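Long-range contacts in hydrolase, haloacid dehalogenase-like family (Pseudomonas syringae pv. tomato, PDB 3S6J), which is probably a metal-dependent phosphatase of the haloacid dehalogenase family, perhaps acting on sugar phosphates, and binds calcium in the crystal: residues Asp14-Gln23 with Tyr83-Leu93; Ile164-Trp175 with Ala185-Tyr195. All coordinates share one frame; numbering follows the deposited sequence.

Interaction 1 (Asp14-Gln23 with Tyr83-Leu93); sequences DGTLTDSVYQ and YERLQHQIIAL. With CA (calcium ion), chain M.
Segment 14-23 begins in what fits the DxDx(T/V) motif of haloacid dehalogenase-like hydrolases (Asp12, Asp14, Thr16), and beyond it a short two-stranded antiparallel pairing of 18-19 with 91-92 brings Thr18 against Ala92, their CA atoms 4.3 Å apart in a non-hydrogen-bonded pair. Two backbone bonds frame it: Leu93 N to Leu17 O at 2.9 Å and Asp19 N to Ile91 O at 2.8 Å. A water extends the join, donating to Asp19 O and Gln89 O and accepting from Ile91 N. Leu93 drives its CD1 to 3.5 Å from Thr18 O, while its CD2 lies 3.9 Å from Asp19 CB, the side chains meeting near a right angle. Ile90 CD1 packs 3.7 Å from Ser20 CB. Gln23 folds at chi2 (74°), which carries NE2 to Gln89 OE1 at 3.3 Å; the donor lies on a lone pair in the acceptor's carbonyl plane, though the amide planes stand 87° apart. Tyr83 OH, bonded to Asn124, lies 3.2 Å from Ser20 CB, and Gln23 CB packs against the Tyr83 ring. Asp19 OD2 accepts from Met41 N of the second subunit. The contact ties the start of helix 21-34 to the end of helix 69-85, with helix 118-127 alongside Thr18, Ser20 and Ile90.

Interaction 2 (Ile164-Trp175 with Ala185-Tyr195); sequences IDECLVIGDAIW and ATGVGLLSGGY. With CA (calcium ion), chain M; CA (calcium ion), chain N.
Four backbone hydrogen bonds join strand 167-171 to strand 186-190. Val169 N gives to Thr186 O and Val169 O receives Val188 N; Gly171 repeats this, with its N on Val188 O and its O receiving Leu190 N. The two strands run parallel, their axes 4.8 Å apart at closest approach and 26° from alignment.

Apolar contacts lie on both faces. On that of Leu168, Ile170 and Val188, Leu168 CD2 presses unusually tightly to 3.4 Å from Val188 CG2, and Ile170 CG2 meets Leu190 CD1 at 3.8 Å. On that of Val169, Ala185 CB touches Val169 CG2. This is a beta-alpha-beta unit of the Rossmann-like HAD core, with helix 174-182 as the crossover and strand 8-11 on the other side of strand 167-171.

Aromatic packing follows at the strand ends: Ala173 CA sits over the Tyr195 ring, 3.8 Å from its centroid and 13° off the normal, a CH-pi contact. Trp175 NE1 makes only a weak bond to Tyr195 OH; their stronger partners are Arg46 O and Ile48 O.

Among polar contacts, a water bridges Asp172 O, Leu190 O and Tyr195 N. With CG between the backbone N and the carbonyl carbon (chi1 68°), Asp172 puts OD1 on one calcium ion at 2.4 Å, and OD2 takes a hydrogen bond from a calcium-bound water. Gly194 O binds the second calcium ion, shared with Gly194 of the second subunit.

The two interactions converge on one calcium ion, although their centres lie about 18 Å apart on opposite sides of the chain's centre. Interaction 1 supplies Asp14 O (2.4 Å from the calcium ion), interaction 2 supplies the carboxylate of Asp172, and Asp12 completes the protein ligands; three waters on the ion belong to both. The segments also touch directly: Gly15 O lies 2.8 Å from Ser192 OG, a probable hydrogen bond, and Thr16 OG1, which bonds to Asp12, also comes 3.1 Å from Asp172 OD1, a weak bond at most. Residues 14-23 therefore meet both 164-175 and 185-195 beside the metal site, presumably the active site as in relatives. Both interactions also touch the second subunit.

Interaction 1 (Asp14-Gln23 with Tyr83-Leu93)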
loop_
_atom_site.group_PDB
_atom_site.type_symbol
_atom_site.label_atom_id
_atom_site.label_comp_id
_atom_site.label_asym_id
_atom_site.label_seq_id
_atom_site.Cartn_x
_atom_site.Cartn_y
_atom_site.Cartn_z
ATOM N N ASP E 14 2.689 0.827 14.501
ATOM C CA ASP E 14 2.250 1.455 13.267
ATOM C C ASP E 14 1.876 0.389 12.211
ATOM O O ASP E 14 2.741 -0.305 11.701
ATOM C CB ASP E 14 3.398 2.382 12.828
ATOM C CG ASP E 14 3.336 2.787 11.374
ATOM O OD1 ASP E 14 4.364 2.610 10.686
ATOM O OD2 ASP E 14 2.299 3.313 10.919
ATOM N N GLY E 15 0.581 0.235 11.922
ATOM C CA GLY E 15 0.123 -0.694 10.899
ATOM C C GLY E 15 -0.390 -1.990 11.483
ATOM O O GLY E 15 -0.977 -2.821 10.786
ATOM N N THR E 16 -0.187 -2.154 12.783
ATOM C CA THR E 16 -0.466 -3.415 13.446
ATOM C C THR E 16 -1.546 -3.191 14.504
ATOM O O THR E 16 -2.547 -3.919 14.537
ATOM C CB THR E 16 0.823 -4.006 14.072
ATOM O OG1 THR E 16 1.757 -4.366 13.032
ATOM C CG2 THR E 16 0.510 -5.222 14.950
ATOM N N LEU E 17 -1.350 -2.178 15.354
ATOM C CA LEU E 17 -2.382 -1.772 16.313
ATOM C C LEU E 17 -3.080 -0.448 15.921
ATOM O O LEU E 17 -4.252 -0.251 16.222
ATOM C CB LEU E 17 -1.824 -1.698 17.741
ATOM C CG LEU E 17 -1.228 -2.988 18.304
ATOM C CD1 LEU E 17 -0.391 -2.738 19.575
ATOM C CD2 LEU E 17 -2.306 -4.038 18.546
ATOM N N THR E 18 -2.357 0.444 15.247
ATOM C CA THR E 18 -2.946 1.679 14.753
ATOM C C THR E 18 -2.859 1.756 13.240
ATOM O O THR E 18 -1.853 1.343 12.638
ATOM C CB THR E 18 -2.237 2.939 15.321
ATOM O OG1 THR E 18 -0.821 2.815 15.146
ATOM C CG2 THR E 18 -2.559 3.123 16.789
ATOM N N ASP E 19 -3.892 2.333 12.629
ATOM C CA ASP E 19 -3.934 2.500 11.178
ATOM C C ASP E 19 -3.103 3.712 10.741
ATOM O O ASP E 19 -3.648 4.767 10.388
ATOM C CB ASP E 19 -5.377 2.625 10.706
ATOM C CG ASP E 19 -5.514 2.497 9.213
ATOM O OD1 ASP E 19 -4.478 2.321 8.533
ATOM O OD2 ASP E 19 -6.671 2.573 8.724
ATOM N N SER E 20 -1.783 3.556 10.757
ATOM C CA SER E 20 -0.897 4.699 10.560
ATOM C C SER E 20 0.197 4.552 9.494
ATOM O O SER E 20 0.928 5.504 9.240
ATOM C CB SER E 20 -0.265 5.116 11.889
ATOM O OG SER E 20 0.315 4.016 12.547
ATOM N N VAL E 21 0.288 3.389 8.858
ATOM C CA VAL E 21 1.280 3.183 7.810
ATOM C C VAL E 21 1.140 4.196 6.673
ATOM O O VAL E 21 2.121 4.713 6.186
ATOM C CB VAL E 21 1.196 1.746 7.224
ATOM C CG1 VAL E 21 2.015 1.643 5.952
ATOM C CG2 VAL E 21 1.650 0.694 8.250
ATOM N N TYR E 22 -0.090 4.466 6.248
ATOM C CA TYR E 22 -0.326 5.329 5.111
ATOM C C TYR E 22 0.020 6.790 5.435
ATOM O O TYR E 22 0.424 7.558 4.547
ATOM C CB TYR E 22 -1.772 5.163 4.583
ATOM C CG TYR E 22 -1.973 3.803 3.923
ATOM C CD1 TYR E 22 -2.112 2.646 4.692
ATOM C CD2 TYR E 22 -1.986 3.666 2.533
ATOM C CE1 TYR E 22 -2.282 1.399 4.101
ATOM C CE2 TYR E 22 -2.144 2.416 1.939
ATOM C CZ TYR E 22 -2.287 1.292 2.731
ATOM O OH TYR E 22 -2.419 0.053 2.151
ATOM N N GLN E 23 -0.117 7.166 6.705
ATOM C CA GLN E 23 0.341 8.482 7.135
ATOM C C GLN E 23 1.876 8.522 7.113
ATOM O O GLN E 23 2.477 9.510 6.677
ATOM C CB GLN E 23 -0.224 8.846 8.517
ATOM C CG GLN E 23 -1.701 9.252 8.515
ATOM C CD GLN E 23 -2.656 8.074 8.328
ATOM O OE1 GLN E 23 -2.352 6.936 8.695
ATOM N NE2 GLN E 23 -3.821 8.350 7.763
ATOM N N TYR E 83 4.693 14.095 9.797
ATOM C CA TYR E 83 3.884 13.131 10.541
ATOM C C TYR E 83 3.024 13.865 11.570
ATOM O O TYR E 83 1.826 13.653 11.628
ATOM C CB TYR E 83 4.753 12.072 11.232
ATOM C CG TYR E 83 3.988 10.831 11.650
ATOM C CD1 TYR E 83 3.643 10.601 12.985
ATOM C CD2 TYR E 83 3.599 9.889 10.703
ATOM C CE1 TYR E 83 2.947 9.462 13.361
ATOM C CE2 TYR E 83 2.890 8.758 11.063
ATOM C CZ TYR E 83 2.569 8.547 12.387
ATOM O OH TYR E 83 1.867 7.411 12.709
ATOM N N GLU E 84 3.642 14.722 12.375
ATOM C CA GLU E 84 2.911 15.489 13.368
ATOM C C GLU E 84 1.683 16.115 12.718
ATOM O O GLU E 84 0.582 16.076 13.279
ATOM C CB GLU E 84 3.789 16.595 13.976
ATOM C CG GLU E 84 5.091 16.114 14.627
ATOM C CD GLU E 84 5.929 17.265 15.204
ATOM O OE1 GLU E 84 7.176 17.105 15.341
ATOM O OE2 GLU E 84 5.338 18.335 15.512
ATOM N N ARG E 85 1.860 16.689 11.529
ATOM C CA ARG E 85 0.746 17.367 10.866
ATOM C C ARG E 85 -0.365 16.388 10.513
ATOM O O ARG E 85 -1.494 16.781 10.275
ATOM C CB ARG E 85 1.219 18.134 9.627
ATOM C CG ARG E 85 2.101 19.344 9.958
ATOM C CD ARG E 85 2.423 20.195 8.740
ATOM N NE ARG E 85 3.267 19.506 7.765
ATOM C CZ ARG E 85 4.596 19.604 7.700
ATOM N NH1 ARG E 85 5.261 20.365 8.569
ATOM N NH2 ARG E 85 5.264 18.929 6.767
ATOM N N LEU E 86 -0.059 15.100 10.501
ATOM C CA LEU E 86 -1.066 14.112 10.147
ATOM C C LEU E 86 -1.616 13.360 11.369
ATOM O O LEU E 86 -2.385 12.403 11.232
ATOM C CB LEU E 86 -0.486 13.127 9.137
ATOM C CG LEU E 86 0.000 13.763 7.842
ATOM C CD1 LEU E 86 0.968 12.847 7.116
ATOM C CD2 LEU E 86 -1.167 14.138 6.955
ATOM N N GLN E 87 -1.219 13.795 12.560
ATOM C CA GLN E 87 -1.501 13.029 13.777
ATOM C C GLN E 87 -2.978 12.698 14.036
ATOM O O GLN E 87 -3.283 11.631 14.577
ATOM C CB GLN E 87 -0.917 13.722 15.004
ATOM C CG GLN E 87 -1.529 15.072 15.295
ATOM C CD GLN E 87 -0.905 15.752 16.502
ATOM O OE1 GLN E 87 0.041 15.233 17.111
ATOM N NE2 GLN E 87 -1.439 16.917 16.863
ATOM N N HIS E 88 -3.889 13.598 13.666
ATOM C CA HIS E 88 -5.303 13.407 13.985
ATOM C C HIS E 88 -6.017 12.459 13.018
ATOM O O HIS E 88 -7.199 12.152 13.187
ATOM C CB HIS E 88 -6.019 14.754 14.052
ATOM C CG HIS E 88 -5.433 15.688 15.060
ATOM N ND1 HIS E 88 -4.478 16.628 14.742
ATOM C CD2 HIS E 88 -5.650 15.814 16.396
ATOM C CE1 HIS E 88 -4.138 17.303 15.826
ATOM N NE2 HIS E 88 -4.838 16.825 16.843
ATOM N N GLN E 89 -5.297 12.005 12.000
ATOM C CA GLN E 89 -5.878 11.086 11.028
ATOM C C GLN E 89 -5.793 9.658 11.545
ATOM O O GLN E 89 -6.506 8.769 11.064
ATOM C CB GLN E 89 -5.145 11.200 9.685
ATOM C CG GLN E 89 -5.404 12.508 8.958
ATOM C CD GLN E 89 -4.838 12.505 7.548
ATOM O OE1 GLN E 89 -4.196 11.539 7.128
ATOM N NE2 GLN E 89 -5.066 13.589 6.811
ATOM N N ILE E 90 -4.928 9.459 12.540
ATOM C CA ILE E 90 -4.595 8.128 13.024
ATOM C C ILE E 90 -5.642 7.529 13.946
ATOM O O ILE E 90 -5.931 8.054 15.021
ATOM C CB ILE E 90 -3.238 8.108 13.745
ATOM C CG1 ILE E 90 -2.143 8.614 12.807
ATOM C CG2 ILE E 90 -2.932 6.688 14.265
ATOM C CD1 ILE E 90 -0.763 8.459 13.371
ATOM N N ILE E 91 -6.175 6.394 13.516
ATOM C CA ILE E 91 -7.250 5.710 14.210
ATOM C C ILE E 91 -6.709 4.360 14.680
ATOM O O ILE E 91 -5.743 3.840 14.111
ATOM C CB ILE E 91 -8.440 5.536 13.235
ATOM C CG1 ILE E 91 -8.783 6.909 12.630
ATOM C CG2 ILE E 91 -9.633 4.896 13.925
ATOM C CD1 ILE E 91 -9.214 6.897 11.137
ATOM N N ALA E 92 -7.287 3.816 15.746
ATOM C CA ALA E 92 -6.903 2.491 16.201
ATOM C C ALA E 92 -7.490 1.516 15.194
ATOM O O ALA E 92 -8.582 1.755 14.680
ATOM C CB ALA E 92 -7.452 2.228 17.593
ATOM N N LEU E 93 -6.763 0.443 14.878
ATOM C CA LEU E 93 -7.305 -0.620 14.013
ATOM C C LEU E 93 -8.332 -1.484 14.766
ATOM O O LEU E 93 -8.214 -1.634 15.973
ATOM C CB LEU E 93 -6.157 -1.499 13.497
ATOM C CG LEU E 93 -5.384 -0.939 12.300
ATOM C CD1 LEU E 93 -3.947 -1.465 12.216
ATOM C CD2 LEU E 93 -6.172 -1.220 11.012
HETATM CA CA CA M . 4.690 -1.598 11.114
HETATM O O HOH W 1 6.181 0.471 11.114
HETATM O O HOH W 2 -6.296 6.167 10.658
HETATM O O HOH W 3 4.707 -1.081 8.493
HETATM O O HOH W 4 6.768 -2.837 10.961
#

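Interaction 2 (Ile164-Trp175 with Ala185-Tyr195)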
loop_
_atom_site.group_PDB
_atom_site.type_symbol
_atom_site.label_atom_id
_atom_site.label_comp_id
_atom_site.label_asym_id
_atom_site.label_seq_id
_atom_site.Cartn_x
_atom_site.Cartn_y
_atom_site.Cartn_z
ATOM N N ILE E 164 12.877 -15.173 24.496
ATOM C CA ILE E 164 12.423 -14.787 23.163
ATOM C C ILE E 164 11.740 -15.946 22.452
ATOM O O ILE E 164 10.946 -15.732 21.533
ATOM C CB ILE E 164 13.559 -14.238 22.283
ATOM C CG1 ILE E 164 12.992 -13.620 20.999
ATOM C CG2 ILE E 164 14.557 -15.348 21.955
ATOM C CD1 ILE E 164 12.201 -12.333 21.196
ATOM N N ASP E 165 12.018 -17.166 22.903
ATOM C CA ASP E 165 11.434 -18.351 22.282
ATOM C C ASP E 165 10.069 -18.711 22.858
ATOM O O ASP E 165 9.392 -19.600 22.349
ATOM C CB ASP E 165 12.399 -19.543 22.367
ATOM C CG ASP E 165 13.196 -19.554 23.664
ATOM O OD1 ASP E 165 12.935 -20.444 24.513
ATOM O OD2 ASP E 165 14.063 -18.656 23.845
ATOM N N GLU E 166 9.667 -18.021 23.920
ATOM C CA GLU E 166 8.305 -18.149 24.437
ATOM C C GLU E 166 7.441 -17.013 23.917
ATOM O O GLU E 166 6.341 -16.767 24.421
ATOM C CB GLU E 166 8.285 -18.136 25.970
ATOM C CG GLU E 166 8.483 -19.503 26.618
ATOM C CD GLU E 166 8.351 -19.454 28.137
ATOM O OE1 GLU E 166 7.369 -18.854 28.647
ATOM O OE2 GLU E 166 9.237 -20.017 28.820
ATOM N N CYS E 167 7.948 -16.317 22.908
ATOM C CA CYS E 167 7.295 -15.104 22.427
ATOM C C CYS E 167 6.626 -15.246 21.060
ATOM O O CYS E 167 7.108 -15.966 20.176
ATOM C CB CYS E 167 8.288 -13.944 22.396
ATOM S SG CYS E 167 8.653 -13.226 24.012
ATOM N N LEU E 168 5.518 -14.537 20.901
ATOM C CA LEU E 168 4.871 -14.406 19.612
ATOM C C LEU E 168 5.039 -12.976 19.115
ATOM O O LEU E 168 4.589 -12.023 19.759
ATOM C CB LEU E 168 3.389 -14.717 19.744
ATOM C CG LEU E 168 2.604 -15.203 18.529
ATOM C CD1 LEU E 168 1.136 -14.888 18.771
ATOM C CD2 LEU E 168 3.076 -14.555 17.251
ATOM N N VAL E 169 5.699 -12.825 17.977
ATOM C CA VAL E 169 5.819 -11.512 17.365
ATOM C C VAL E 169 4.625 -11.252 16.469
ATOM O O VAL E 169 4.268 -12.091 15.626
ATOM C CB VAL E 169 7.143 -11.361 16.577
ATOM C CG1 VAL E 169 7.149 -10.071 15.769
ATOM C CG2 VAL E 169 8.316 -11.388 17.534
ATOM N N ILE E 170 3.990 -10.097 16.664
ATOM C CA ILE E 170 2.875 -9.702 15.815
ATOM C C ILE E 170 3.210 -8.425 15.065
ATOM O O ILE E 170 3.546 -7.417 15.676
ATOM C CB ILE E 170 1.572 -9.539 16.617
ATOM C CG1 ILE E 170 1.272 -10.840 17.373
ATOM C CG2 ILE E 170 0.428 -9.153 15.689
ATOM C CD1 ILE E 170 -0.099 -10.933 17.918
ATOM N N GLY E 171 3.134 -8.474 13.739
ATOM C CA GLY E 171 3.624 -7.381 12.908
ATOM C C GLY E 171 2.894 -7.312 11.583
ATOM O O GLY E 171 2.134 -8.228 11.234
ATOM N N ASP E 172 3.088 -6.222 10.850
ATOM C CA ASP E 172 2.381 -6.057 9.589
ATOM C C ASP E 172 3.361 -5.976 8.443
ATOM O O ASP E 172 2.952 -5.839 7.294
ATOM C CB ASP E 172 1.563 -4.764 9.589
ATOM C CG ASP E 172 2.444 -3.536 9.600
ATOM O OD1 ASP E 172 3.287 -3.451 10.498
ATOM O OD2 ASP E 172 2.323 -2.668 8.716
ATOM N N ALA E 173 4.658 -6.035 8.745
ATOM C CA ALA E 173 5.655 -5.833 7.706
ATOM C C ALA E 173 6.644 -7.001 7.569
ATOM O O ALA E 173 6.943 -7.723 8.529
ATOM C CB ALA E 173 6.386 -4.499 7.925
ATOM N N ILE E 174 7.113 -7.190 6.344
ATOM C CA ILE E 174 8.214 -8.088 6.037
ATOM C C ILE E 174 9.268 -7.957 7.138
ATOM O O ILE E 174 9.775 -8.942 7.668
ATOM C CB ILE E 174 8.795 -7.691 4.645
ATOM C CG1 ILE E 174 7.974 -8.343 3.515
ATOM C CG2 ILE E 174 10.250 -8.036 4.528
ATOM C CD1 ILE E 174 8.246 -7.698 2.119
ATOM N N TRP E 175 9.549 -6.713 7.512
ATOM C CA TRP E 175 10.599 -6.400 8.474
ATOM C C TRP E 175 10.373 -6.945 9.873
ATOM O O TRP E 175 11.328 -7.333 10.512
ATOM C CB TRP E 175 10.854 -4.890 8.476
ATOM C CG TRP E 175 10.813 -4.402 7.073
ATOM C CD1 TRP E 175 9.890 -3.569 6.522
ATOM C CD2 TRP E 175 11.690 -4.797 6.007
ATOM N NE1 TRP E 175 10.156 -3.391 5.190
ATOM C CE2 TRP E 175 11.257 -4.133 4.847
ATOM C CE3 TRP E 175 12.806 -5.641 5.927
ATOM C CZ2 TRP E 175 11.904 -4.278 3.608
ATOM C CZ3 TRP E 175 13.457 -5.775 4.705
ATOM C CH2 TRP E 175 12.996 -5.099 3.559
ATOM N N ALA E 185 11.927 -16.328 16.907
ATOM C CA ALA E 185 10.605 -16.230 17.523
ATOM C C ALA E 185 9.544 -16.679 16.512
ATOM O O ALA E 185 9.837 -16.937 15.345
ATOM C CB ALA E 185 10.332 -14.805 17.993
ATOM N N THR E 186 8.304 -16.772 16.949
ATOM C CA THR E 186 7.243 -17.154 16.032
ATOM C C THR E 186 6.582 -15.897 15.533
ATOM O O THR E 186 6.128 -15.085 16.324
ATOM C CB THR E 186 6.212 -18.032 16.718
ATOM O OG1 THR E 186 6.875 -19.170 17.271
ATOM C CG2 THR E 186 5.131 -18.473 15.721
ATOM N N GLY E 187 6.556 -15.735 14.216
ATOM C CA GLY E 187 6.043 -14.527 13.608
ATOM C C GLY E 187 4.661 -14.725 13.033
ATOM O O GLY E 187 4.365 -15.743 12.396
ATOM N N VAL E 188 3.808 -13.741 13.274
ATOM C CA VAL E 188 2.436 -13.733 12.782
ATOM C C VAL E 188 2.197 -12.382 12.116
ATOM O O VAL E 188 2.507 -11.332 12.702
ATOM C CB VAL E 188 1.434 -13.949 13.929
ATOM C CG1 VAL E 188 0.026 -13.564 13.501
ATOM C CG2 VAL E 188 1.478 -15.402 14.391
ATOM N N GLY E 189 1.673 -12.408 10.891
ATOM C CA GLY E 189 1.552 -11.196 10.103
ATOM C C GLY E 189 0.123 -10.705 9.958
ATOM O O GLY E 189 -0.807 -11.521 9.893
ATOM N N LEU E 190 -0.036 -9.382 9.904
ATOM C CA LEU E 190 -1.334 -8.723 9.711
ATOM C C LEU E 190 -1.349 -7.966 8.388
ATOM O O LEU E 190 -0.350 -7.325 8.009
ATOM C CB LEU E 190 -1.608 -7.733 10.843
ATOM C CG LEU E 190 -2.288 -8.205 12.136
ATOM C CD1 LEU E 190 -1.796 -9.549 12.574
ATOM C CD2 LEU E 190 -2.188 -7.166 13.280
ATOM N N LEU E 191 -2.486 -8.014 7.698
ATOM C CA LEU E 191 -2.653 -7.325 6.425
ATOM C C LEU E 191 -2.900 -5.817 6.580
ATOM O O LEU E 191 -2.951 -5.084 5.581
ATOM C CB LEU E 191 -3.803 -7.954 5.626
ATOM C CG LEU E 191 -3.728 -9.466 5.364
ATOM C CD1 LEU E 191 -4.957 -9.923 4.570
ATOM C CD2 LEU E 191 -2.434 -9.819 4.612
ATOM N N SER E 192 -3.036 -5.355 7.822
ATOM C CA SER E 192 -3.494 -3.987 8.083
ATOM C C SER E 192 -2.455 -2.888 7.773
ATOM O O SER E 192 -2.782 -1.689 7.778
ATOM C CB SER E 192 -4.050 -3.854 9.510
ATOM O OG SER E 192 -3.218 -4.491 10.462
ATOM N N GLY E 193 -1.222 -3.303 7.489
ATOM C CA GLY E 193 -0.172 -2.380 7.074
ATOM C C GLY E 193 0.001 -2.333 5.563
ATOM O O GLY E 193 0.944 -1.737 5.039
ATOM N N GLY E 194 -0.903 -2.976 4.845
ATOM C CA GLY E 194 -0.823 -3.026 3.399
ATOM C C GLY E 194 0.109 -4.061 2.747
ATOM O O GLY E 194 0.115 -4.139 1.546
ATOM N N TYR E 195 0.886 -4.839 3.493
ATOM C CA TYR E 195 1.651 -5.946 2.892
ATOM C C TYR E 195 0.718 -7.149 2.619
ATOM O O TYR E 195 -0.268 -7.336 3.335
ATOM C CB TYR E 195 2.838 -6.385 3.790
ATOM C CG TYR E 195 3.948 -5.349 4.032
ATOM C CD1 TYR E 195 3.733 -4.247 4.852
ATOM C CD2 TYR E 195 5.222 -5.496 3.464
ATOM C CE1 TYR E 195 4.744 -3.292 5.090
ATOM C CE2 TYR E 195 6.252 -4.536 3.688
ATOM C CZ TYR E 195 6.002 -3.442 4.509
ATOM O OH TYR E 195 6.992 -2.481 4.765
HETATM CA CA CA M . 4.690 -1.598 11.114
HETATM CA CA CA N . 0.328 -4.225 -0.738
HETATM O O HOH W 5 0.402 -5.427 6.429
HETATM O O HOH W 3 4.707 -1.081 8.493
HETATM O O HOH W 1 6.181 0.471 11.114
HETATM O O HOH W 4 6.768 -2.837 10.961
HETATM O O HOH W 6 -1.990 -4.997 -1.388
HETATM O O HOH W 7 -2.068 -2.691 -0.968
#